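Local structure of 70 KDA protein (Xanthomonas sp., 4B2N) at residues L435-R440 against E496-Y501; T298-D303 against S308-S313; L273-A278 against I479-G484. The protein acts as a processive rubber (latex) oxygenase of the dioxygenase type, carrying two covalently attached c-type hemes. All coordinates share one frame; numbering follows the deposited sequence.

Contact 1 of 3, residues L435-R440 against E496-Y501. With HEC (heme c), chain D.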
loop_
_atom_site.group_PDB
_atom_site.type_symbol
_atom_site.label_atom_id
_atom_site.label_comp_id
_atom_site.label_asym_id
_atom_site.label_seq_id
_atom_site.Cartn_x
_atom_site.Cartn_y
_atom_site.Cartn_z
ATOM N N LEU A 435 1.686 -11.435 -9.655
ATOM C CA LEU A 435 1.612 -10.210 -10.414
ATOM C C LEU A 435 2.743 -10.078 -11.467
ATOM O O LEU A 435 2.471 -9.819 -12.649
ATOM C CB LEU A 435 1.609 -9.001 -9.477
ATOM C CG LEU A 435 1.776 -7.630 -10.137
ATOM C CD1 LEU A 435 0.464 -7.108 -10.675
ATOM C CD2 LEU A 435 2.408 -6.680 -9.135
ATOM N N MET A 436 4.000 -10.200 -11.070
ATOM C CA MET A 436 4.966 -10.000 -12.156
ATOM C C MET A 436 5.799 -11.283 -12.325
ATOM O O MET A 436 6.999 -11.229 -12.570
ATOM C CB MET A 436 5.824 -8.787 -11.841
ATOM C CG MET A 436 5.090 -7.463 -12.085
ATOM S SD MET A 436 5.299 -6.822 -13.733
ATOM C CE MET A 436 6.972 -6.155 -13.728
ATOM N N ALA A 437 5.137 -12.427 -12.139
ATOM C CA ALA A 437 5.789 -13.698 -12.277
ATOM C C ALA A 437 6.399 -13.942 -13.688
ATOM O O ALA A 437 7.434 -14.618 -13.795
ATOM C CB ALA A 437 4.823 -14.845 -11.892
ATOM N N ASP A 438 5.790 -13.390 -14.722
ATOM C CA ASP A 438 6.212 -13.598 -16.129
ATOM C C ASP A 438 7.463 -12.772 -16.486
ATOM O O ASP A 438 7.438 -11.516 -16.374
ATOM C CB ASP A 438 5.054 -13.186 -17.042
ATOM C CG ASP A 438 5.210 -13.669 -18.461
ATOM O OD1 ASP A 438 6.252 -13.452 -19.129
ATOM O OD2 ASP A 438 4.214 -14.245 -18.947
ATOM N N GLU A 439 8.519 -13.453 -16.964
ATOM C CA GLU A 439 9.773 -12.815 -17.357
ATOM C C GLU A 439 9.526 -11.678 -18.325
ATOM O O GLU A 439 10.257 -10.668 -18.308
ATOM C CB GLU A 439 10.738 -13.856 -17.968
ATOM C CG GLU A 439 12.059 -13.314 -18.519
ATOM C CD GLU A 439 13.062 -12.943 -17.409
ATOM O OE1 GLU A 439 12.765 -13.172 -16.213
ATOM O OE2 GLU A 439 14.160 -12.398 -17.701
ATOM N N ARG A 440 8.511 -11.835 -19.187
ATOM C CA ARG A 440 8.238 -10.818 -20.232
ATOM C C ARG A 440 7.875 -9.491 -19.593
ATOM O O ARG A 440 8.296 -8.440 -20.045
ATOM C CB ARG A 440 7.085 -11.236 -21.153
ATOM C CG ARG A 440 7.474 -12.380 -22.106
ATOM C CD ARG A 440 6.266 -12.908 -22.842
ATOM N NE ARG A 440 5.266 -13.473 -21.943
ATOM C CZ ARG A 440 4.069 -13.928 -22.333
ATOM N NH1 ARG A 440 3.700 -13.858 -23.621
ATOM N NH2 ARG A 440 3.222 -14.383 -21.431
ATOM N N GLU A 496 12.329 -7.667 -8.953
ATOM C CA GLU A 496 12.790 -9.045 -8.671
ATOM C C GLU A 496 11.776 -10.117 -9.013
ATOM O O GLU A 496 10.569 -9.920 -8.884
ATOM C CB GLU A 496 13.167 -9.234 -7.193
ATOM C CG GLU A 496 14.443 -8.490 -6.858
ATOM C CD GLU A 496 15.703 -9.036 -7.571
ATOM O OE1 GLU A 496 15.864 -10.265 -7.700
ATOM O OE2 GLU A 496 16.590 -8.225 -7.927
ATOM N N GLU A 497 12.258 -11.258 -9.461
ATOM C CA GLU A 497 11.339 -12.339 -9.701
ATOM C C GLU A 497 10.626 -12.682 -8.352
ATOM O O GLU A 497 11.288 -12.833 -7.351
ATOM C CB GLU A 497 12.123 -13.535 -10.224
ATOM C CG GLU A 497 11.195 -14.682 -10.457
ATOM C CD GLU A 497 11.830 -15.777 -11.245
ATOM O OE1 GLU A 497 13.053 -15.698 -11.463
ATOM O OE2 GLU A 497 11.059 -16.659 -11.693
ATOM N N PRO A 498 9.278 -12.809 -8.346
ATOM C CA PRO A 498 8.692 -13.091 -7.033
ATOM C C PRO A 498 8.967 -14.459 -6.469
ATOM O O PRO A 498 8.945 -15.419 -7.217
ATOM C CB PRO A 498 7.204 -12.928 -7.241
ATOM C CG PRO A 498 6.942 -12.865 -8.699
ATOM C CD PRO A 498 8.268 -12.617 -9.390
ATOM N N THR A 499 9.139 -14.524 -5.158
ATOM C CA THR A 499 9.352 -15.795 -4.461
ATOM C C THR A 499 8.430 -15.947 -3.235
ATOM O O THR A 499 8.217 -17.062 -2.736
ATOM C CB THR A 499 10.805 -15.888 -3.952
ATOM O OG1 THR A 499 11.049 -14.771 -3.116
ATOM C CG2 THR A 499 11.784 -15.804 -5.112
ATOM N N GLY A 500 7.908 -14.837 -2.735
ATOM C CA GLY A 500 7.028 -14.873 -1.578
ATOM C C GLY A 500 6.605 -13.488 -1.137
ATOM O O GLY A 500 6.459 -12.556 -1.965
ATOM N N TYR A 501 6.381 -13.340 0.163
ATOM C CA TYR A 501 5.900 -12.076 0.694
ATOM C C TYR A 501 6.868 -11.565 1.771
ATOM O O TYR A 501 7.490 -12.374 2.530
ATOM C CB TYR A 501 4.466 -12.240 1.249
ATOM C CG TYR A 501 3.466 -12.655 0.225
ATOM C CD1 TYR A 501 3.165 -11.837 -0.868
ATOM C CD2 TYR A 501 2.745 -13.862 0.389
ATOM C CE1 TYR A 501 2.225 -12.247 -1.825
ATOM C CE2 TYR A 501 1.804 -14.272 -0.531
ATOM C CZ TYR A 501 1.543 -13.448 -1.644
ATOM O OH TYR A 501 0.612 -13.863 -2.558
HETATM FE FE HEC D . 4.556 -13.299 10.698
HETATM C CHA HEC D . 2.492 -11.519 8.572
HETATM C CHB HEC D . 3.235 -11.596 13.538
HETATM C CHC HEC D . 6.198 -15.382 12.852
HETATM C CHD HEC D . 6.572 -14.141 8.075
HETATM N NA HEC D . 3.243 -11.784 10.970
HETATM C C1A HEC D . 2.359 -11.271 9.989
HETATM C C2A HEC D . 1.393 -10.342 10.570
HETATM C C3A HEC D . 1.622 -10.358 12.026
HETATM C C4A HEC D . 2.702 -11.301 12.233
HETATM C CMA HEC D . 0.873 -9.531 13.048
HETATM C CAA HEC D . 0.413 -9.430 9.836
HETATM C CBA HEC D . 1.341 -8.215 9.465
HETATM C CGA HEC D . 0.623 -7.261 8.498
HETATM O O1A HEC D . -0.487 -7.642 8.045
HETATM O O2A HEC D . 1.063 -6.099 8.172
HETATM N NB HEC D . 4.658 -13.439 12.850
HETATM C C1B HEC D . 4.113 -12.721 13.831
HETATM C C2B HEC D . 4.441 -13.133 15.199
HETATM C C3B HEC D . 5.321 -14.295 14.975
HETATM C C4B HEC D . 5.381 -14.381 13.525
HETATM C CMB HEC D . 3.970 -12.484 16.480
HETATM C CAB HEC D . 5.965 -15.209 15.996
HETATM C CBB HEC D . 5.053 -15.986 16.716
HETATM N NC HEC D . 6.148 -14.401 10.549
HETATM C C1C HEC D . 6.635 -15.355 11.486
HETATM C C2C HEC D . 7.649 -16.267 10.969
HETATM C C3C HEC D . 7.763 -15.895 9.581
HETATM C C4C HEC D . 6.764 -14.817 9.335
HETATM C CMC HEC D . 8.409 -17.353 11.714
HETATM C CAC HEC D . 8.681 -16.563 8.602
HETATM C CBC HEC D . 8.742 -17.889 8.378
HETATM N ND HEC D . 4.586 -12.851 8.767
HETATM C C1D HEC D . 5.389 -13.305 7.811
HETATM C C2D HEC D . 5.122 -12.900 6.438
HETATM C C3D HEC D . 3.905 -12.134 6.569
HETATM C C4D HEC D . 3.654 -12.190 8.006
HETATM C CMD HEC D . 5.897 -13.225 5.186
HETATM C CAD HEC D . 3.135 -11.446 5.466
HETATM C CBD HEC D . 2.016 -12.432 5.096
HETATM C CGD HEC D . 1.100 -11.893 4.022
HETATM O O1D HEC D . 0.869 -12.526 2.984
HETATM O O2D HEC D . 0.650 -10.789 4.242
HETATM O O HOH W 1 8.307 -16.216 -11.859
#
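The ring of Pro498 rests against the backbone of Met436 and Ala437, so that the N-capped turn ahead of helix 439-446 meets the loop entering strand 500-502. Pro498 CD lies 3.7 Å from Met436 O, and Pro498 CG 3.9 Å from Ala437 CA. Only 128 Å² is buried and no hydrogen bond crosses directly; instead one water bridges, donating to Ala437 O at 2.7 Å and to Glu497 OE2 at 2.8 Å. Arg442 also reaches both Met436 O and Ala437 O, tying this turn to its own helix.

Further along 496-501, Tyr501 carries CG anti to its carbonyl carbon (chi1 -61°), which brings the ring obliquely to a propionate of the heme c in chain D, with Tyr501 CD2 3.5 Å from heme O1D. Its ring stacks with His517, a residue that binds this heme.

Asp438, the N-cap, also helps hold the turn. Its OD1 accepts from Arg440 N through the anti lone pair, at 2.8 Å. The guanidinium grips the carboxylate side-on, Arg440 NE to OD1 and NH2 to OD2, both on the syn side and tilted some 20° from the carboxylate plane; the salt bridge from Arg440 NH2 to Asp438 OD2 measures 2.7 Å, with a nearly straight N-H...O angle of 168°.

Contact 2 of 3, residues T298-D303 against S308-S313. With HEC (heme c), chain C.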
loop_
_atom_site.group_PDB
_atom_site.type_symbol
_atom_site.label_atom_id
_atom_site.label_comp_id
_atom_site.label_asym_id
_atom_site.label_seq_id
_atom_site.Cartn_x
_atom_site.Cartn_y
_atom_site.Cartn_z
ATOM N N THR A 298 13.621 -2.476 3.722
ATOM C CA THR A 298 14.575 -2.422 2.590
ATOM C C THR A 298 13.933 -2.489 1.239
ATOM O O THR A 298 14.523 -1.946 0.254
ATOM C CB THR A 298 15.622 -3.570 2.713
ATOM O OG1 THR A 298 14.901 -4.821 2.670
ATOM C CG2 THR A 298 16.427 -3.457 4.049
ATOM N N ARG A 299 12.689 -3.009 1.157
ATOM C CA ARG A 299 12.023 -3.157 -0.142
ATOM C C ARG A 299 10.670 -2.452 -0.158
ATOM O O ARG A 299 10.096 -2.182 0.894
ATOM C CB ARG A 299 11.742 -4.647 -0.486
ATOM C CG ARG A 299 12.929 -5.576 -0.268
ATOM C CD ARG A 299 14.120 -5.237 -1.158
ATOM N NE ARG A 299 13.846 -5.517 -2.575
ATOM C CZ ARG A 299 14.650 -5.298 -3.593
ATOM N NH1 ARG A 299 15.844 -4.743 -3.420
ATOM N NH2 ARG A 299 14.242 -5.652 -4.830
ATOM N N GLN A 300 10.143 -2.338 -1.363
ATOM C CA GLN A 300 8.775 -1.854 -1.608
ATOM C C GLN A 300 7.909 -3.080 -2.003
ATOM O O GLN A 300 8.392 -4.016 -2.636
ATOM C CB GLN A 300 8.801 -0.868 -2.798
ATOM C CG GLN A 300 9.853 0.215 -2.650
ATOM C CD GLN A 300 9.274 1.510 -2.109
ATOM O OE1 GLN A 300 9.864 2.577 -2.256
ATOM N NE2 GLN A 300 8.201 1.398 -1.389
ATOM N N PHE A 301 6.611 -2.988 -1.691
ATOM C CA PHE A 301 5.587 -3.827 -2.181
ATOM C C PHE A 301 5.557 -5.119 -1.402
ATOM O O PHE A 301 6.557 -5.516 -0.738
ATOM C CB PHE A 301 5.694 -4.015 -3.701
ATOM C CG PHE A 301 5.298 -2.779 -4.514
ATOM C CD1 PHE A 301 4.278 -1.935 -4.121
ATOM C CD2 PHE A 301 5.931 -2.520 -5.736
ATOM C CE1 PHE A 301 3.890 -0.822 -4.906
ATOM C CE2 PHE A 301 5.539 -1.433 -6.542
ATOM C CZ PHE A 301 4.509 -0.564 -6.127
ATOM N N TRP A 302 4.390 -5.756 -1.426
ATOM C CA TRP A 302 4.190 -6.968 -0.624
ATOM C C TRP A 302 5.108 -8.094 -0.980
ATOM O O TRP A 302 5.363 -8.943 -0.133
ATOM C CB TRP A 302 2.743 -7.470 -0.782
ATOM C CG TRP A 302 1.856 -6.730 0.158
ATOM C CD1 TRP A 302 0.852 -5.789 -0.118
ATOM C CD2 TRP A 302 1.858 -6.903 1.593
ATOM N NE1 TRP A 302 0.254 -5.388 1.035
ATOM C CE2 TRP A 302 0.800 -6.052 2.110
ATOM C CE3 TRP A 302 2.575 -7.764 2.488
ATOM C CZ2 TRP A 302 0.532 -5.977 3.466
ATOM C CZ3 TRP A 302 2.285 -7.694 3.858
ATOM C CH2 TRP A 302 1.267 -6.841 4.346
ATOM N N ASP A 303 5.595 -8.093 -2.209
ATOM C CA ASP A 303 6.539 -9.123 -2.687
ATOM C C ASP A 303 8.013 -8.686 -2.516
ATOM O O ASP A 303 8.927 -9.436 -2.889
ATOM C CB ASP A 303 6.296 -9.452 -4.184
ATOM C CG ASP A 303 6.142 -8.182 -5.054
ATOM O OD1 ASP A 303 6.477 -7.065 -4.608
ATOM O OD2 ASP A 303 5.719 -8.311 -6.229
ATOM N N SER A 308 13.774 -0.045 -1.645
ATOM C CA SER A 308 13.215 1.145 -1.020
ATOM C C SER A 308 13.924 2.461 -1.374
ATOM O O SER A 308 13.454 3.511 -0.991
ATOM C CB SER A 308 13.166 1.009 0.507
ATOM O OG SER A 308 12.230 -0.021 0.809
ATOM N N ASP A 309 15.079 2.387 -2.027
ATOM C CA ASP A 309 15.736 3.622 -2.533
ATOM C C ASP A 309 14.929 4.269 -3.694
ATOM O O ASP A 309 15.101 5.465 -4.026
ATOM C CB ASP A 309 17.163 3.329 -3.008
ATOM C CG ASP A 309 18.035 4.600 -3.003
ATOM O OD1 ASP A 309 18.019 5.375 -2.003
ATOM O OD2 ASP A 309 18.757 4.840 -3.993
ATOM N N ASN A 310 14.076 3.471 -4.309
ATOM C CA ASN A 310 13.411 3.865 -5.525
ATOM C C ASN A 310 12.143 4.592 -5.196
ATOM O O ASN A 310 11.530 4.314 -4.197
ATOM C CB ASN A 310 13.159 2.666 -6.467
ATOM C CG ASN A 310 11.685 2.378 -6.650
ATOM O OD1 ASN A 310 11.085 2.857 -7.549
ATOM N ND2 ASN A 310 11.120 1.545 -5.768
ATOM N N VAL A 311 11.786 5.586 -6.007
ATOM C CA VAL A 311 10.506 6.239 -5.803
ATOM C C VAL A 311 9.634 6.153 -7.036
ATOM O O VAL A 311 8.495 6.652 -7.013
ATOM C CB VAL A 311 10.665 7.732 -5.404
ATOM C CG1 VAL A 311 11.507 7.809 -4.142
ATOM C CG2 VAL A 311 11.277 8.527 -6.582
ATOM N N HIS A 312 10.120 5.474 -8.088
ATOM C CA HIS A 312 9.307 5.330 -9.351
ATOM C C HIS A 312 8.108 4.515 -9.082
ATOM O O HIS A 312 6.984 4.828 -9.537
ATOM C CB HIS A 312 10.154 4.729 -10.474
ATOM C CG HIS A 312 11.115 5.701 -11.039
ATOM N ND1 HIS A 312 11.715 5.526 -12.218
ATOM C CD2 HIS A 312 11.577 6.929 -10.531
ATOM C CE1 HIS A 312 12.557 6.578 -12.473
ATOM N NE2 HIS A 312 12.446 7.454 -11.461
ATOM N N SER A 313 8.279 3.460 -8.275
ATOM C CA SER A 313 7.073 2.731 -7.830
ATOM C C SER A 313 6.079 3.664 -7.083
ATOM O O SER A 313 4.828 3.600 -7.298
ATOM C CB SER A 313 7.464 1.553 -6.954
ATOM O OG SER A 313 8.229 2.023 -5.846
HETATM FE FE HEC C . 0.240 3.055 -2.504
HETATM C CHA HEC C . 2.244 0.259 -1.922
HETATM C CHB HEC C . 3.009 5.158 -1.986
HETATM C CHC HEC C . -1.496 5.852 -3.761
HETATM C CHD HEC C . -2.549 1.174 -2.416
HETATM N NA HEC C . 2.130 2.814 -2.108
HETATM C C1A HEC C . 2.774 1.598 -1.727
HETATM C C2A HEC C . 4.107 1.799 -1.178
HETATM C C3A HEC C . 4.370 3.199 -1.189
HETATM C C4A HEC C . 3.139 3.783 -1.735
HETATM C CMA HEC C . 5.603 3.908 -0.664
HETATM C CAA HEC C . 5.116 0.743 -0.657
HETATM C CBA HEC C . 4.658 0.381 0.757
HETATM C CGA HEC C . 5.440 -0.781 1.342
HETATM O O1A HEC C . 5.680 -1.842 0.668
HETATM O O2A HEC C . 5.735 -0.629 2.530
HETATM N NB HEC C . 0.716 5.007 -2.891
HETATM C C1B HEC C . 1.802 5.708 -2.546
HETATM C C2B HEC C . 1.792 7.120 -2.902
HETATM C C3B HEC C . 0.498 7.316 -3.432
HETATM C C4B HEC C . -0.112 5.996 -3.323
HETATM C CMB HEC C . 2.955 8.001 -2.681
HETATM C CAB HEC C . -0.121 8.547 -4.039
HETATM C CBB HEC C . 0.520 9.018 -5.217
HETATM N NC HEC C . -1.622 3.530 -2.991
HETATM C C1C HEC C . -2.250 4.646 -3.514
HETATM C C2C HEC C . -3.718 4.487 -3.664
HETATM C C3C HEC C . -3.983 3.082 -3.285
HETATM C C4C HEC C . -2.685 2.538 -2.895
HETATM C CMC HEC C . -4.639 5.579 -4.198
HETATM C CAC HEC C . -5.281 2.335 -3.288
HETATM C CBC HEC C . -6.148 2.542 -4.365
HETATM N ND HEC C . -0.068 1.060 -2.237
HETATM C C1D HEC C . -1.270 0.487 -2.242
HETATM C C2D HEC C . -1.237 -0.920 -2.006
HETATM C C3D HEC C . 0.162 -1.182 -1.876
HETATM C C4D HEC C . 0.805 0.115 -2.059
HETATM C CMD HEC C . -2.326 -1.926 -1.904
HETATM C CAD HEC C . 0.748 -2.544 -1.741
HETATM C CBD HEC C . 0.690 -2.994 -3.253
HETATM C CGD HEC C . 1.134 -4.434 -3.365
HETATM O O1D HEC C . 0.291 -5.354 -3.521
HETATM O O2D HEC C . 2.381 -4.649 -3.193
#
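Phe301 and Ser313 are set by their first torsions: Phe301 CG stands anti to the carbonyl carbon (chi1 -72°), swinging the ring toward 308-313, while Ser313 OG sits between backbone N and carbonyl carbon (chi1 57°), within reach of Asn310 ND2. Phe301 CE2 is 3.6 Å from Ser313 CB, an oblique approach. The setting is a short antiparallel beta-hairpin, strands 299-300 and 306-307, followed by an Asx motif that leads into helix 312-319.

At the open end of the hairpin Ser308 N donates to Thr298 O at 2.8 Å, from above the carbonyl plane rather than on a lone pair; Ser308 OG bonds to Lys297 O. Between these two points the aliphatic part of Gln300 lies against Ser308 and Asn310.

Asn310 shapes 308-313. Its OD1 takes Ser313 N in the carbonyl plane, on a lone pair, at 3.0 Å, and its ND2 returns a bond of 2.9 Å to Ser313 OG, so the amide is held from both ends.

Residues 298-303 also grip the heme c of chain C. Phe301 N donates to heme O1A at 2.8 Å, and Phe301 CE1 lies 3.6 Å from heme CHA. Trp302 N donates a hydrogen bond to heme O2D (2.9 Å, N-H...O angle 173°), and the same propionate's O1D lies in the indole plane at the ring edge, 3.5 Å from Trp302 CD1.

Contact 3 of 3, residues L273-A278 against I479-G484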
loop_
_atom_site.group_PDB
_atom_site.type_symbol
_atom_site.label_atom_id
_atom_site.label_comp_id
_atom_site.label_asym_id
_atom_site.label_seq_id
_atom_site.Cartn_x
_atom_site.Cartn_y
_atom_site.Cartn_z
ATOM N N LEU A 273 -0.130 -2.967 -28.112
ATOM C CA LEU A 273 -0.348 -4.384 -27.728
ATOM C C LEU A 273 0.972 -5.081 -27.324
ATOM O O LEU A 273 0.932 -6.114 -26.735
ATOM C CB LEU A 273 -0.887 -5.150 -28.950
ATOM C CG LEU A 273 -2.239 -4.663 -29.480
ATOM C CD1 LEU A 273 -2.662 -5.397 -30.743
ATOM C CD2 LEU A 273 -3.179 -4.957 -28.316
ATOM N N LEU A 274 2.128 -4.535 -27.660
ATOM C CA LEU A 274 3.362 -5.333 -27.767
ATOM C C LEU A 274 4.018 -5.689 -26.448
ATOM O O LEU A 274 4.806 -6.680 -26.320
ATOM C CB LEU A 274 4.375 -4.537 -28.609
ATOM C CG LEU A 274 4.334 -4.899 -30.071
ATOM C CD1 LEU A 274 2.949 -4.608 -30.532
ATOM C CD2 LEU A 274 5.260 -3.982 -30.769
ATOM N N GLU A 275 3.735 -4.888 -25.429
ATOM C CA GLU A 275 4.334 -5.159 -24.113
ATOM C C GLU A 275 3.348 -5.503 -23.001
ATOM O O GLU A 275 3.725 -5.736 -21.877
ATOM C CB GLU A 275 5.214 -3.981 -23.697
ATOM C CG GLU A 275 6.385 -3.784 -24.659
ATOM C CD GLU A 275 7.397 -2.833 -24.045
ATOM O OE1 GLU A 275 8.278 -3.302 -23.232
ATOM O OE2 GLU A 275 7.325 -1.614 -24.329
ATOM N N TYR A 276 2.076 -5.501 -23.333
ATOM C CA TYR A 276 1.035 -5.904 -22.401
ATOM C C TYR A 276 0.738 -7.395 -22.506
ATOM O O TYR A 276 0.316 -7.855 -23.571
ATOM C CB TYR A 276 -0.207 -5.147 -22.789
ATOM C CG TYR A 276 -1.360 -5.305 -21.832
ATOM C CD1 TYR A 276 -1.190 -5.098 -20.444
ATOM C CD2 TYR A 276 -2.636 -5.609 -22.323
ATOM C CE1 TYR A 276 -2.280 -5.235 -19.558
ATOM C CE2 TYR A 276 -3.720 -5.771 -21.477
ATOM C CZ TYR A 276 -3.565 -5.564 -20.097
ATOM O OH TYR A 276 -4.689 -5.701 -19.265
ATOM N N VAL A 277 0.891 -8.125 -21.392
ATOM C CA VAL A 277 0.582 -9.573 -21.352
ATOM C C VAL A 277 -0.896 -9.601 -20.918
ATOM O O VAL A 277 -1.180 -9.539 -19.728
ATOM C CB VAL A 277 1.540 -10.310 -20.371
ATOM C CG1 VAL A 277 1.234 -11.807 -20.266
ATOM C CG2 VAL A 277 2.993 -10.101 -20.795
ATOM N N ALA A 278 -1.838 -9.610 -21.870
ATOM C CA ALA A 278 -3.278 -9.334 -21.541
ATOM C C ALA A 278 -3.970 -10.416 -20.712
ATOM O O ALA A 278 -5.132 -10.270 -20.330
ATOM C CB ALA A 278 -4.100 -9.042 -22.790
ATOM N N ILE A 479 10.748 -7.904 -28.540
ATOM C CA ILE A 479 11.708 -8.932 -28.863
ATOM C C ILE A 479 12.650 -9.230 -27.694
ATOM O O ILE A 479 12.868 -10.420 -27.314
ATOM C CB ILE A 479 12.497 -8.560 -30.124
ATOM C CG1 ILE A 479 11.550 -8.657 -31.357
ATOM C CG2 ILE A 479 13.695 -9.503 -30.267
ATOM C CD1 ILE A 479 12.147 -7.879 -32.550
ATOM N N TYR A 480 13.202 -8.181 -27.108
ATOM C CA TYR A 480 14.006 -8.345 -25.906
ATOM C C TYR A 480 13.168 -8.995 -24.789
ATOM O O TYR A 480 13.634 -9.950 -24.139
ATOM C CB TYR A 480 14.552 -6.999 -25.365
ATOM C CG TYR A 480 15.160 -7.224 -24.020
ATOM C CD1 TYR A 480 16.345 -7.971 -23.899
ATOM C CD2 TYR A 480 14.521 -6.758 -22.844
ATOM C CE1 TYR A 480 16.867 -8.267 -22.640
ATOM C CE2 TYR A 480 15.062 -7.005 -21.588
ATOM C CZ TYR A 480 16.235 -7.766 -21.508
ATOM O OH TYR A 480 16.736 -7.995 -20.256
ATOM N N ASN A 481 11.958 -8.498 -24.573
ATOM C CA ASN A 481 11.075 -9.050 -23.516
ATOM C C ASN A 481 10.829 -10.573 -23.670
ATOM O O ASN A 481 10.663 -11.333 -22.665
ATOM C CB ASN A 481 9.738 -8.302 -23.517
ATOM C CG ASN A 481 9.896 -6.848 -23.103
ATOM O OD1 ASN A 481 10.954 -6.444 -22.611
ATOM N ND2 ASN A 481 8.810 -6.057 -23.284
ATOM N N ASN A 482 10.913 -11.030 -24.923
ATOM C CA ASN A 482 10.656 -12.432 -25.254
ATOM C C ASN A 482 11.967 -13.180 -25.501
ATOM O O ASN A 482 11.994 -14.206 -26.188
ATOM C CB ASN A 482 9.673 -12.513 -26.448
ATOM C CG ASN A 482 8.236 -11.997 -26.090
ATOM O OD1 ASN A 482 7.860 -10.737 -26.124
ATOM N ND2 ASN A 482 7.415 -12.966 -25.727
ATOM N N GLY A 483 13.079 -12.683 -24.973
ATOM C CA GLY A 483 14.343 -13.463 -24.990
ATOM C C GLY A 483 15.336 -13.132 -26.074
ATOM O O GLY A 483 16.393 -13.759 -26.159
ATOM N N GLY A 484 15.010 -12.132 -26.892
ATOM C CA GLY A 484 15.866 -11.632 -27.955
ATOM C C GLY A 484 16.958 -10.664 -27.485
ATOM O O GLY A 484 17.153 -10.471 -26.265
HETATM O O HOH W 2 6.739 -7.808 -24.736
#
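Asn481 and Glu275 carry this contact almost alone, accounting for most of the 92 Å² buried between the segments. Asn481 lies at the end of helix 467-481, and Glu275 in the irregular loop that follows helix 253-261; their CA atoms, the nearest pair across the segments, are 7.8 Å apart, so the side chains span the distance. Glu275 does so with a chain extended beyond CG (chi2 -167°), while Asn481 starts its side chain toward the loop.

The two side chains cross at about a right angle. Asn481 ND2 donates to Glu275 OE1 at 2.8 Å with an N-H...O angle of 150°. The oxygen lies close to the amide plane, but the donor meets the carboxylate on its anti side, 16° out of plane. The same nitrogen touches the aliphatic part of the acid, with Glu275 CG at 3.6 Å from Asn481 ND2. It also donates to a water at 3.1 Å from Asn481 ND2, and that water lies 2.7 Å from Leu274 O, giving a second, indirect link to the loop backbone.

Glu275 is buried, yet its charge has further partners on the helix: Arg477 forms a salt bridge with OE1 and Arg474 with OE2. Two guanidinium groups would be expected to keep the carboxylate ionised, and they leave it bound at both oxygens. Ala444 of helix 439-446 packs against the same side chain.

Immediately beyond Asn481 the helix closes. Gly484 N bonds to Ile479 O at 2.8 Å and Gly483 N to Tyr480 O at 2.9 Å, with Gly483 at positive phi as the C-prime residue. The loop is thus joined, away from either heme, to a helix C terminus that ends in a Schellman motif.

Overall arrangement
From the N terminus the chain first lays down 273-278, the opening segment of contact 3. It then completes contact 2, a short local closure between 298-303 and 308-313, while contact 3 is still open. Contact 1 opens at 435-440; next 479-484 returns to close contact 3, and 496-501 closes contact 1, so these two long-range loops cross. Contacts 1 and 3 adjoin, Arg440 CG lying 3.4 Å from Asn481 O, and tie helices 439-446 and 467-481 to neighbouring loops. Contact 1 also reaches contact 2 through Glu496 CG and Arg299 NH2, 3.5 Å apart, linking the surroundings of both hemes. Contacts 2 and 3 do not touch.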